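Local coordinates for protein agmatinase (Burkholderia thailandensis, PDB 4DZ4) that probably hydrolyses agmatine to putrescine and urea at a two-manganese centre, at residues V78-L83 with A305-C310; G137-T142 with L159-A164; A217-V220 with R226-L229. One frame throughout, in Å; residues are numbered along the deposited sequence.

Contact 1. Residues V78-L83 with A305-C310. With EDO (1,2-ethanediol), chain S.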
ATOM      1  N   VAL B  78      -2.118  -4.767 -20.814  1.00 10.86           N
ATOM      2  CA  VAL B  78      -2.183  -3.593 -21.729  1.00 11.69           C
ATOM      3  C   VAL B  78      -0.899  -3.296 -22.488  1.00 12.47           C
ATOM      4  O   VAL B  78      -0.926  -2.999 -23.698  1.00 12.74           O
ATOM      5  CB  VAL B  78      -2.792  -2.318 -21.084  1.00 11.45           C
ATOM      6  CG1 VAL B  78      -4.225  -2.594 -20.654  1.00 11.32           C
ATOM      7  CG2 VAL B  78      -1.999  -1.848 -19.865  1.00 11.22           C
ATOM      8  N   GLN B  79       0.245  -3.374 -21.818  1.00 12.25           N
ATOM      9  CA  GLN B  79       1.479  -3.074 -22.520  1.00 13.40           C
ATOM     10  C   GLN B  79       1.820  -4.136 -23.555  1.00 13.66           C
ATOM     11  O   GLN B  79       2.369  -3.831 -24.596  1.00 14.13           O
ATOM     12  CB  GLN B  79       2.631  -2.980 -21.538  1.00 13.48           C
ATOM     13  CG  GLN B  79       2.637  -1.730 -20.701  1.00 13.75           C
ATOM     14  CD  GLN B  79       3.814  -1.788 -19.747  1.00 13.75           C
ATOM     15  OE1 GLN B  79       4.904  -1.334 -20.083  1.00 14.41           O
ATOM     16  NE2 GLN B  79       3.611  -2.411 -18.581  1.00 12.87           N
ATOM     17  N   LEU B  80       1.515  -5.392 -23.240  1.00 13.25           N
ATOM     18  CA  LEU B  80       1.789  -6.503 -24.149  1.00 14.01           C
ATOM     19  C   LEU B  80       1.021  -6.361 -25.456  1.00 14.34           C
ATOM     20  O   LEU B  80       1.470  -6.853 -26.507  1.00 14.86           O
ATOM     21  CB  LEU B  80       1.432  -7.824 -23.456  1.00 13.92           C
ATOM     22  CG  LEU B  80       2.460  -8.235 -22.384  1.00 14.22           C
ATOM     23  CD1 LEU B  80       1.798  -9.232 -21.448  1.00 13.81           C
ATOM     24  CD2 LEU B  80       3.704  -8.868 -23.010  1.00 14.93           C
ATOM     25  N   ALA B  81      -0.107  -5.659 -25.417  1.00 14.26           N
ATOM     26  CA  ALA B  81      -0.870  -5.408 -26.659  1.00 15.19           C
ATOM     27  C   ALA B  81      -0.273  -4.312 -27.573  1.00 16.75           C
ATOM     28  O   ALA B  81      -0.625  -4.219 -28.766  1.00 16.88           O
ATOM     29  CB  ALA B  81      -2.335  -5.092 -26.326  1.00 15.05           C
ATOM     30  N   GLU B  82       0.624  -3.493 -27.034  1.00 16.80           N
ATOM     31  CA  GLU B  82       1.111  -2.311 -27.765  1.00 18.57           C
ATOM     32  C   GLU B  82       2.152  -2.630 -28.828  1.00 18.53           C
ATOM     33  O   GLU B  82       2.265  -1.917 -29.835  1.00 19.42           O
ATOM     34  CB  GLU B  82       1.681  -1.275 -26.785  1.00 19.70           C
ATOM     35  CG  GLU B  82       2.127   0.036 -27.463  1.00 22.77           C
ATOM     36  CD  GLU B  82       2.904   0.951 -26.543  1.00 25.88           C
ATOM     37  OE1 GLU B  82       3.393   0.444 -25.491  1.00 28.60           O
ATOM     38  OE2 GLU B  82       3.043   2.167 -26.862  1.00 25.92           O
ATOM     39  N   LEU B  83       2.936  -3.677 -28.581  1.00 18.33           N
ATOM     40  CA  LEU B  83       4.104  -4.014 -29.391  1.00 19.19           C
ATOM     41  C   LEU B  83       4.048  -5.493 -29.758  1.00 18.83           C
ATOM     42  O   LEU B  83       3.365  -6.259 -29.089  1.00 18.50           O
ATOM     43  CB  LEU B  83       5.389  -3.750 -28.601  1.00 19.47           C
ATOM     44  CG  LEU B  83       5.665  -2.294 -28.226  1.00 19.80           C
ATOM     45  CD1 LEU B  83       6.845  -2.275 -27.259  1.00 20.45           C
ATOM     46  CD2 LEU B  83       5.895  -1.409 -29.454  1.00 20.64           C
ATOM     47  N   ALA B 305       2.095 -12.834 -14.924  1.00  8.61           N
ATOM     48  CA  ALA B 305       1.063 -13.789 -15.381  1.00  8.57           C
ATOM     49  C   ALA B 305       0.637 -13.484 -16.819  1.00  8.60           C
ATOM     50  O   ALA B 305       0.492 -14.414 -17.641  1.00  8.95           O
ATOM     51  CB  ALA B 305      -0.153 -13.717 -14.463  1.00  8.08           C
ATOM     52  N   ALA B 306       0.432 -12.189 -17.114  1.00  8.86           N
ATOM     53  CA  ALA B 306       0.059 -11.756 -18.482  1.00  9.34           C
ATOM     54  C   ALA B 306       1.158 -12.111 -19.501  1.00  9.92           C
ATOM     55  O   ALA B 306       0.840 -12.556 -20.613  1.00 10.13           O
ATOM     56  CB  ALA B 306      -0.277 -10.268 -18.527  1.00  9.30           C
ATOM     57  N   HIS B 307       2.428 -11.982 -19.097  1.00  9.55           N
ATOM     58  CA  HIS B 307       3.561 -12.365 -19.985  1.00 10.45           C
ATOM     59  C   HIS B 307       3.498 -13.851 -20.282  1.00 10.30           C
ATOM     60  O   HIS B 307       3.709 -14.260 -21.422  1.00 10.45           O
ATOM     61  CB  HIS B 307       4.911 -12.030 -19.337  1.00 10.58           C
ATOM     62  CG  HIS B 307       5.397 -10.620 -19.598  1.00 11.23           C
ATOM     63  ND1 HIS B 307       6.314 -10.330 -20.580  1.00 12.24           N
ATOM     64  CD2 HIS B 307       5.079  -9.413 -18.981  1.00 11.47           C
ATOM     65  CE1 HIS B 307       6.577  -8.999 -20.561  1.00 12.46           C
ATOM     66  NE2 HIS B 307       5.831  -8.439 -19.568  1.00 11.75           N
ATOM     67  N   VAL B 308       3.268 -14.678 -19.255  1.00 10.00           N
ATOM     68  CA  VAL B 308       3.165 -16.150 -19.452  1.00 10.21           C
ATOM     69  C   VAL B 308       2.062 -16.451 -20.471  1.00 10.58           C
ATOM     70  O   VAL B 308       2.279 -17.190 -21.432  1.00 11.19           O
ATOM     71  CB  VAL B 308       2.967 -16.912 -18.123  1.00  9.72           C
ATOM     72  CG1 VAL B 308       2.672 -18.414 -18.372  1.00 10.14           C
ATOM     73  CG2 VAL B 308       4.212 -16.717 -17.248  1.00  9.74           C
ATOM     74  N   ALA B 309       0.914 -15.808 -20.290  1.00 10.58           N
ATOM     75  CA  ALA B 309      -0.247 -16.030 -21.159  1.00 10.85           C
ATOM     76  C   ALA B 309       0.089 -15.577 -22.577  1.00 11.76           C
ATOM     77  O   ALA B 309      -0.270 -16.253 -23.549  1.00 11.77           O
ATOM     78  CB  ALA B 309      -1.467 -15.269 -20.617  1.00 10.79           C
ATOM     79  N   CYS B 310       0.826 -14.476 -22.693  1.00 12.10           N
ATOM     80  CA  CYS B 310       1.172 -13.940 -24.005  1.00 12.38           C
ATOM     81  C   CYS B 310       2.097 -14.932 -24.727  1.00 12.69           C
ATOM     82  O   CYS B 310       1.884 -15.269 -25.902  1.00 12.98           O
ATOM     83  CB  CYS B 310       1.836 -12.560 -23.865  1.00 12.49           C
ATOM     84  SG  CYS B 310       2.528 -11.914 -25.421  1.00 13.94           S
TER
HETATM   85  C1  EDO S 404       7.129   2.575 -24.619  1.00 41.16           C
HETATM   86  O1  EDO S 404       6.003   2.068 -23.894  1.00 42.72           O
HETATM   87  C2  EDO S 404       6.829   2.343 -26.093  1.00 41.21           C
HETATM   88  O2  EDO S 404       5.637   3.066 -26.429  1.00 42.78           O
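Leu-80 reaches across to Ala-306, His-307 and Cys-310, joining the loop after helix 69-76 to the long C-terminal helix 300-323 of the arginase-type alpha/beta fold. This one leucine makes every contact between the two segments, and none of them is a hydrogen bond. With CG placed anti to its carbonyl carbon (chi1 -74°), its forked end is carried toward the helix, and each branch takes a separate place there. CD1 settles against the helix backbone at Ala-306, 3.5 Å from the carbonyl carbon C of that residue and 3.7 Å from its CB; the small methyl of alanine lets the leucine come this close. CD2 lies over one face of the His-307 imidazole in a CH-pi contact, 3.9 Å from the ring centroid and 14° off the ring normal. Cys-310, one turn on from Ala-306, brings its SG to 4.1 Å from the same CD2 and so completes an apolar seat. The helix side is buried: Ala-306 also rests on Val-73, and His-307 on Leu-272 and on Ala-263 of the second subunit.

Away from Leu-80 the packing gives way to a polar side shared with the second subunit. Gln-79 NE2 is hydrogen-bonded to Pro-261 O of that chain. Glu-82, a charged residue suited to its exposed place, has an extended side chain whose carboxylate meets a 1,2-ethanediol molecule, probably from the crystallisation liquor, which is also bonded to Thr-61 of the second subunit. The diol's O2 donates to Glu-82 OE2 at 2.8 Å, whereas its O1 makes only a weak bond of 3.5 Å to Glu-82 OE1.

Contact 2. Residues G137-T142 with L159-A164. With MN (manganese (II) ion), chain P; MN (manganese (II) ion), chain Q.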
ATOM      1  N   GLY B 137      -8.212 -16.941 -10.568  1.00  9.30           N
ATOM      2  CA  GLY B 137      -8.837 -18.131  -9.996  1.00  9.05           C
ATOM      3  C   GLY B 137      -7.801 -19.042  -9.339  1.00  8.95           C
ATOM      4  O   GLY B 137      -6.622 -19.104  -9.736  1.00  8.65           O
ATOM      5  N   ASP B 138      -8.257 -19.763  -8.329  1.00  9.20           N
ATOM      6  CA  ASP B 138      -7.359 -20.682  -7.621  1.00  9.21           C
ATOM      7  C   ASP B 138      -7.133 -21.977  -8.403  1.00  9.02           C
ATOM      8  O   ASP B 138      -7.809 -22.252  -9.408  1.00  8.45           O
ATOM      9  CB  ASP B 138      -7.787 -20.881  -6.148  1.00  9.62           C
ATOM     10  CG  ASP B 138      -9.007 -21.826  -5.984  1.00 10.63           C
ATOM     11  OD1 ASP B 138      -9.032 -22.912  -6.617  1.00 11.09           O
ATOM     12  OD2 ASP B 138      -9.907 -21.498  -5.156  1.00 10.43           O
ATOM     13  N   HIS B 139      -6.129 -22.736  -7.989  1.00  9.46           N
ATOM     14  CA  HIS B 139      -5.690 -23.888  -8.794  1.00  9.65           C
ATOM     15  C   HIS B 139      -6.708 -24.993  -8.943  1.00  9.65           C
ATOM     16  O   HIS B 139      -6.588 -25.838  -9.844  1.00  9.34           O
ATOM     17  CB  HIS B 139      -4.369 -24.446  -8.256  1.00 10.50           C
ATOM     18  CG  HIS B 139      -3.401 -24.860  -9.356  1.00 10.89           C
ATOM     19  ND1 HIS B 139      -2.068 -24.926  -9.162  1.00 11.05           N
ATOM     20  CD2 HIS B 139      -3.626 -25.218 -10.681  1.00 10.66           C
ATOM     21  CE1 HIS B 139      -1.469 -25.291 -10.303  1.00 10.94           C
ATOM     22  NE2 HIS B 139      -2.422 -25.473 -11.244  1.00 11.07           N
ATOM     23  N   TYR B 140      -7.713 -25.024  -8.063  1.00  9.45           N
ATOM     24  CA  TYR B 140      -8.735 -26.067  -8.173  1.00  9.46           C
ATOM     25  C   TYR B 140      -9.335 -26.090  -9.586  1.00  9.75           C
ATOM     26  O   TYR B 140      -9.707 -27.164 -10.092  1.00  9.70           O
ATOM     27  CB  TYR B 140      -9.853 -25.871  -7.144  1.00 10.12           C
ATOM     28  CG  TYR B 140     -10.948 -26.898  -7.340  1.00 10.56           C
ATOM     29  CD1 TYR B 140     -10.839 -28.164  -6.780  1.00 11.27           C
ATOM     30  CD2 TYR B 140     -12.071 -26.605  -8.134  1.00 11.05           C
ATOM     31  CE1 TYR B 140     -11.828 -29.123  -6.988  1.00 11.65           C
ATOM     32  CE2 TYR B 140     -13.059 -27.555  -8.359  1.00 11.77           C
ATOM     33  CZ  TYR B 140     -12.933 -28.807  -7.763  1.00 12.36           C
ATOM     34  OH  TYR B 140     -13.908 -29.769  -7.967  1.00 13.86           O
ATOM     35  N   ILE B 141      -9.430 -24.918 -10.225  1.00  9.17           N
ATOM     36  CA  ILE B 141     -10.109 -24.864 -11.548  1.00  9.88           C
ATOM     37  C   ILE B 141      -9.507 -25.832 -12.566  1.00 10.07           C
ATOM     38  O   ILE B 141     -10.203 -26.302 -13.484  1.00 10.14           O
ATOM     39  CB  ILE B 141     -10.174 -23.426 -12.137  1.00  9.62           C
ATOM     40  CG1 ILE B 141      -8.790 -22.947 -12.641  1.00  9.48           C
ATOM     41  CG2 ILE B 141     -10.822 -22.462 -11.112  1.00  9.90           C
ATOM     42  CD1 ILE B 141      -8.814 -21.615 -13.400  1.00  9.53           C
ATOM     43  N   THR B 142      -8.219 -26.140 -12.420  1.00  9.89           N
ATOM     44  CA  THR B 142      -7.551 -26.989 -13.399  1.00 10.21           C
ATOM     45  C   THR B 142      -8.096 -28.433 -13.442  1.00 10.56           C
ATOM     46  O   THR B 142      -8.068 -29.092 -14.501  1.00 10.95           O
ATOM     47  CB  THR B 142      -6.044 -26.972 -13.174  1.00  9.97           C
ATOM     48  OG1 THR B 142      -5.594 -25.609 -13.185  1.00  9.61           O
ATOM     49  CG2 THR B 142      -5.311 -27.763 -14.296  1.00 10.57           C
ATOM     50  N   LEU B 159       0.774 -33.619 -18.035  1.00 14.14           N
ATOM     51  CA  LEU B 159       0.656 -32.326 -17.359  1.00 13.20           C
ATOM     52  C   LEU B 159       2.025 -31.668 -17.243  1.00 12.76           C
ATOM     53  O   LEU B 159       3.011 -32.308 -16.832  1.00 13.08           O
ATOM     54  CB  LEU B 159       0.033 -32.477 -15.974  1.00 12.93           C
ATOM     55  CG  LEU B 159      -0.388 -31.162 -15.297  1.00 13.26           C
ATOM     56  CD1 LEU B 159      -1.620 -30.569 -15.983  1.00 13.25           C
ATOM     57  CD2 LEU B 159      -0.669 -31.420 -13.815  1.00 12.90           C
ATOM     58  N   ILE B 160       2.083 -30.405 -17.630  1.00 11.88           N
ATOM     59  CA  ILE B 160       3.290 -29.590 -17.399  1.00 11.82           C
ATOM     60  C   ILE B 160       2.856 -28.537 -16.382  1.00 11.02           C
ATOM     61  O   ILE B 160       2.070 -27.657 -16.681  1.00 10.91           O
ATOM     62  CB  ILE B 160       3.822 -28.918 -18.682  1.00 12.27           C
ATOM     63  CG1 ILE B 160       4.179 -29.970 -19.751  1.00 13.18           C
ATOM     64  CG2 ILE B 160       5.046 -28.058 -18.316  1.00 12.38           C
ATOM     65  CD1 ILE B 160       4.535 -29.358 -21.101  1.00 13.48           C
ATOM     66  N   HIS B 161       3.399 -28.634 -15.177  1.00 10.86           N
ATOM     67  CA  HIS B 161       2.833 -27.929 -14.007  1.00 10.48           C
ATOM     68  C   HIS B 161       3.889 -27.085 -13.333  1.00 10.60           C
ATOM     69  O   HIS B 161       4.868 -27.624 -12.825  1.00 11.01           O
ATOM     70  CB  HIS B 161       2.266 -29.018 -13.104  1.00 10.74           C
ATOM     71  CG  HIS B 161       1.769 -28.555 -11.752  1.00 10.49           C
ATOM     72  ND1 HIS B 161       1.614 -29.429 -10.722  1.00 10.92           N
ATOM     73  CD2 HIS B 161       1.347 -27.321 -11.287  1.00 10.31           C
ATOM     74  CE1 HIS B 161       1.140 -28.777  -9.643  1.00 10.44           C
ATOM     75  NE2 HIS B 161       0.974 -27.495  -9.976  1.00 10.33           N
ATOM     76  N   PHE B 162       3.739 -25.761 -13.412  1.00  9.99           N
ATOM     77  CA  PHE B 162       4.690 -24.839 -12.781  1.00 10.06           C
ATOM     78  C   PHE B 162       4.068 -24.404 -11.449  1.00  9.84           C
ATOM     79  O   PHE B 162       2.940 -23.894 -11.444  1.00  9.61           O
ATOM     80  CB  PHE B 162       4.909 -23.609 -13.660  1.00 10.10           C
ATOM     81  CG  PHE B 162       5.658 -23.880 -14.930  1.00 10.87           C
ATOM     82  CD1 PHE B 162       7.027 -23.605 -15.028  1.00 11.30           C
ATOM     83  CD2 PHE B 162       4.988 -24.375 -16.051  1.00 10.93           C
ATOM     84  CE1 PHE B 162       7.741 -23.850 -16.204  1.00 12.19           C
ATOM     85  CE2 PHE B 162       5.686 -24.594 -17.251  1.00 11.47           C
ATOM     86  CZ  PHE B 162       7.053 -24.332 -17.328  1.00 11.92           C
ATOM     87  N   ASP B 163       4.776 -24.576 -10.327  1.00  9.84           N
ATOM     88  CA  ASP B 163       4.145 -24.367  -9.017  1.00  9.88           C
ATOM     89  C   ASP B 163       5.178 -24.536  -7.938  1.00  9.83           C
ATOM     90  O   ASP B 163       6.081 -25.372  -8.074  1.00 10.13           O
ATOM     91  CB  ASP B 163       3.055 -25.439  -8.805  1.00  9.47           C
ATOM     92  CG  ASP B 163       1.916 -24.992  -7.894  1.00 10.16           C
ATOM     93  OD1 ASP B 163       2.164 -24.407  -6.819  1.00 10.19           O
ATOM     94  OD2 ASP B 163       0.758 -25.328  -8.229  1.00  9.88           O
ATOM     95  N   ALA B 164       5.020 -23.796  -6.850  1.00  9.54           N
ATOM     96  CA  ALA B 164       5.749 -24.133  -5.619  1.00  9.33           C
ATOM     97  C   ALA B 164       5.203 -25.414  -4.967  1.00  9.50           C
ATOM     98  O   ALA B 164       5.886 -26.007  -4.122  1.00  9.59           O
ATOM     99  CB  ALA B 164       5.656 -22.973  -4.615  1.00  9.40           C
TER
HETATM  100 MN    MN P 401      -1.135 -24.962  -7.183  0.78 14.69          MN
HETATM  101 MN    MN Q 402       0.996 -23.146  -5.583  1.00 13.04          MN
HETATM  102  O   HOH W   1      -0.509 -24.559  -5.384  1.00 13.72           O
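His-139 and Asp-163 meet at a manganese ion of the binuclear centre typical of the arginase family. Along segment 137-142, Gly-137 follows a cis peptide bond and has a positive phi, which glycine tolerates readily. Asp-138 then forms an Asx turn, its OD1 accepting from Tyr-140 N at 2.9 Å, at the start of the short 3-10 segment that carries the metal ligand.

His-139 binds one manganese through ND1 at 2.2 Å. Its far nitrogen, NE2, is hydrogen-bonded to Thr-244, a second-shell contact that helps fix the ring's rotation. Asp-163 OD2 binds the same ion at 2.2 Å and lies at the imidazole edge, in the ring plane; ring and carboxylate planes are only 17° apart. Although ND1 and OD2 are close, the metal joins them and no hydrogen bond does. His-161 approaches obliquely, its NE2 3.3 Å from His-139 CE1, and donates to Asp-163 OD2 at 2.8 Å from the anti side, 24° out of the carboxylate plane. Further on, Thr-142 OG1, at the edge of the His-139 ring, is hydrogen-bonded to Asp-287 OD2.

Asp-163 OD1 binds the second manganese at 2.1 Å, and a water also links both ions. Asp-167 and Asp-246 complete the first ion's site; His-165, Asp-246 and Asp-248 the second's. A carboxylate suits this bridging place because its two oxygens can serve two metals; the shared water, probably polarised by both, is consistent with the metal-activated nucleophile of arginase-type hydrolysis.

Contact 3. Residues A217-V220 with R226-L229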
ATOM      1  N   ALA B 217      12.594 -26.180  -7.297  1.00 11.73           N
ATOM      2  CA  ALA B 217      13.192 -24.863  -7.475  1.00 11.88           C
ATOM      3  C   ALA B 217      14.735 -24.916  -7.449  1.00 12.29           C
ATOM      4  O   ALA B 217      15.385 -24.336  -8.318  1.00 12.70           O
ATOM      5  CB  ALA B 217      12.660 -23.879  -6.428  1.00 11.34           C
ATOM      6  N   ALA B 218      15.314 -25.626  -6.482  1.00 12.94           N
ATOM      7  CA  ALA B 218      16.780 -25.718  -6.398  1.00 13.79           C
ATOM      8  C   ALA B 218      17.370 -26.321  -7.672  1.00 14.23           C
ATOM      9  O   ALA B 218      18.431 -25.893  -8.143  1.00 14.89           O
ATOM     10  CB  ALA B 218      17.214 -26.549  -5.204  1.00 14.05           C
ATOM     11  N   TRP B 219      16.655 -27.284  -8.237  1.00 14.37           N
ATOM     12  CA  TRP B 219      17.141 -27.974  -9.437  1.00 15.03           C
ATOM     13  C   TRP B 219      17.173 -27.005 -10.597  1.00 14.69           C
ATOM     14  O   TRP B 219      18.138 -26.966 -11.373  1.00 14.89           O
ATOM     15  CB  TRP B 219      16.261 -29.197  -9.710  1.00 15.33           C
ATOM     16  CG  TRP B 219      16.819 -30.112 -10.779  1.00 16.29           C
ATOM     17  CD1 TRP B 219      17.511 -31.309 -10.593  1.00 17.27           C
ATOM     18  CD2 TRP B 219      16.704 -29.950 -12.239  1.00 16.44           C
ATOM     19  NE1 TRP B 219      17.830 -31.885 -11.820  1.00 17.98           N
ATOM     20  CE2 TRP B 219      17.391 -31.102 -12.838  1.00 17.48           C
ATOM     21  CE3 TRP B 219      16.151 -28.988 -13.077  1.00 16.21           C
ATOM     22  CZ2 TRP B 219      17.478 -31.271 -14.225  1.00 17.97           C
ATOM     23  CZ3 TRP B 219      16.248 -29.169 -14.457  1.00 16.96           C
ATOM     24  CH2 TRP B 219      16.908 -30.274 -15.015  1.00 17.40           C
ATOM     25  N   VAL B 220      16.128 -26.185 -10.714  1.00 14.24           N
ATOM     26  CA  VAL B 220      16.043 -25.213 -11.785  1.00 14.18           C
ATOM     27  C   VAL B 220      17.156 -24.181 -11.627  1.00 14.71           C
ATOM     28  O   VAL B 220      17.806 -23.825 -12.601  1.00 15.34           O
ATOM     29  CB  VAL B 220      14.661 -24.539 -11.868  1.00 14.05           C
ATOM     30  CG1 VAL B 220      14.642 -23.440 -12.926  1.00 14.32           C
ATOM     31  CG2 VAL B 220      13.605 -25.594 -12.156  1.00 14.47           C
ATOM     32  N   ARG B 226      17.519 -23.743 -19.895  1.00 21.14           N
ATOM     33  CA  ARG B 226      17.618 -24.594 -21.092  1.00 22.72           C
ATOM     34  C   ARG B 226      17.543 -26.060 -20.668  1.00 20.18           C
ATOM     35  O   ARG B 226      16.836 -26.854 -21.278  1.00 20.51           O
ATOM     36  CB  ARG B 226      18.894 -24.314 -21.920  1.00 26.56           C
ATOM     37  N   ALA B 227      18.264 -26.414 -19.607  1.00 18.63           N
ATOM     38  CA  ALA B 227      18.261 -27.783 -19.101  1.00 17.97           C
ATOM     39  C   ALA B 227      16.855 -28.215 -18.640  1.00 16.73           C
ATOM     40  O   ALA B 227      16.420 -29.346 -18.871  1.00 17.48           O
ATOM     41  CB  ALA B 227      19.279 -27.939 -17.980  1.00 18.25           C
ATOM     42  N   THR B 228      16.141 -27.277 -18.026  1.00 15.55           N
ATOM     43  CA  THR B 228      14.797 -27.542 -17.515  1.00 15.46           C
ATOM     44  C   THR B 228      13.855 -27.771 -18.688  1.00 16.88           C
ATOM     45  O   THR B 228      13.097 -28.740 -18.728  1.00 16.77           O
ATOM     46  CB  THR B 228      14.301 -26.343 -16.684  1.00 15.65           C
ATOM     47  OG1 THR B 228      15.182 -26.157 -15.562  1.00 15.44           O
ATOM     48  CG2 THR B 228      12.888 -26.573 -16.200  1.00 16.64           C
ATOM     49  N   LEU B 229      13.939 -26.862 -19.652  1.00 18.47           N
ATOM     50  CA  LEU B 229      13.146 -26.936 -20.848  1.00 21.44           C
ATOM     51  C   LEU B 229      13.383 -28.266 -21.569  1.00 22.06           C
ATOM     52  O   LEU B 229      12.441 -28.908 -22.038  1.00 23.24           O
ATOM     53  CB  LEU B 229      13.523 -25.741 -21.716  1.00 24.32           C
ATOM     54  CG  LEU B 229      13.207 -25.663 -23.177  1.00 28.67           C
ATOM     55  CD1 LEU B 229      11.691 -25.781 -23.306  1.00 30.08           C
ATOM     56  CD2 LEU B 229      13.708 -24.294 -23.594  1.00 31.95           C
TER
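Two consecutive helices beside the edge strand 213-216 of the arginase-type sheet pack at Trp-219 and Val-220 of helix 217-223 and Ala-227 and Thr-228 of helix 225-236. The helices follow one another almost directly, and the CA atoms of Val-220 and Thr-228 lie 6.3 Å apart. Trp-219 spans the gap with the six-membered part of its indole. Its CG stands anti to the backbone N (chi1 -170°), a setting that sends the ring along toward the second helix and presents its outer edge there. At that edge, CZ3 meets Thr-228 OG1 at 3.4 Å, while CH2 reaches Ala-227 O at 4.0 Å, near the indole plane. Tryptophan suits the partly exposed position because its long, flat ring can bridge two helix surfaces; Ala-227, with only a methyl, leaves room for the ring edge, CH2 standing 4.5 Å from Ala-227 CB.

Deeper in, Val-220 crosses Thr-228 at about a right angle and brings both methyls against the hydroxyl, CG2 being 3.8 Å from OG1. This hydroxyl is packed by carbon atoms from the first helix, and its polar partner is the carbonyl of the residue four back: Thr-228 OG1 is hydrogen-bonded to Gly-224 O, just ahead of helix 225-236. Threonine therefore serves twice, giving bulk to the interface and a polar tie to the linker. Val-220 rests also on Gln-270, and Thr-228 on Ile-274. Helices 217-223 and 225-236 thus pack beside strand 198-202 and helix 268-276, as part of the helical layer flanking the parallel sheet of this arginase-type alpha/beta fold.

Running from the N terminus, the chain first passes 78-83, in the loop after helix 69-76, whose partner 305-310 comes 222 residues later on the last helix. Contact 1 thus closes a long loop that encloses most of the sheet, and contacts 2 and 3 are both nested inside it. Contact 2 closes first, across the helix 142-153, and ties the loop after strand 131-136 to the end of strand 158-162 at the metal centre. Contact 3 follows in series after the edge strand 213-216 and ties helix 217-223 to helix 225-236, its centre about 18 Å from that of contact 2. Nothing crosses. Contact 1, its centre about 20 Å from that of contact 2, lies by the subunit interface.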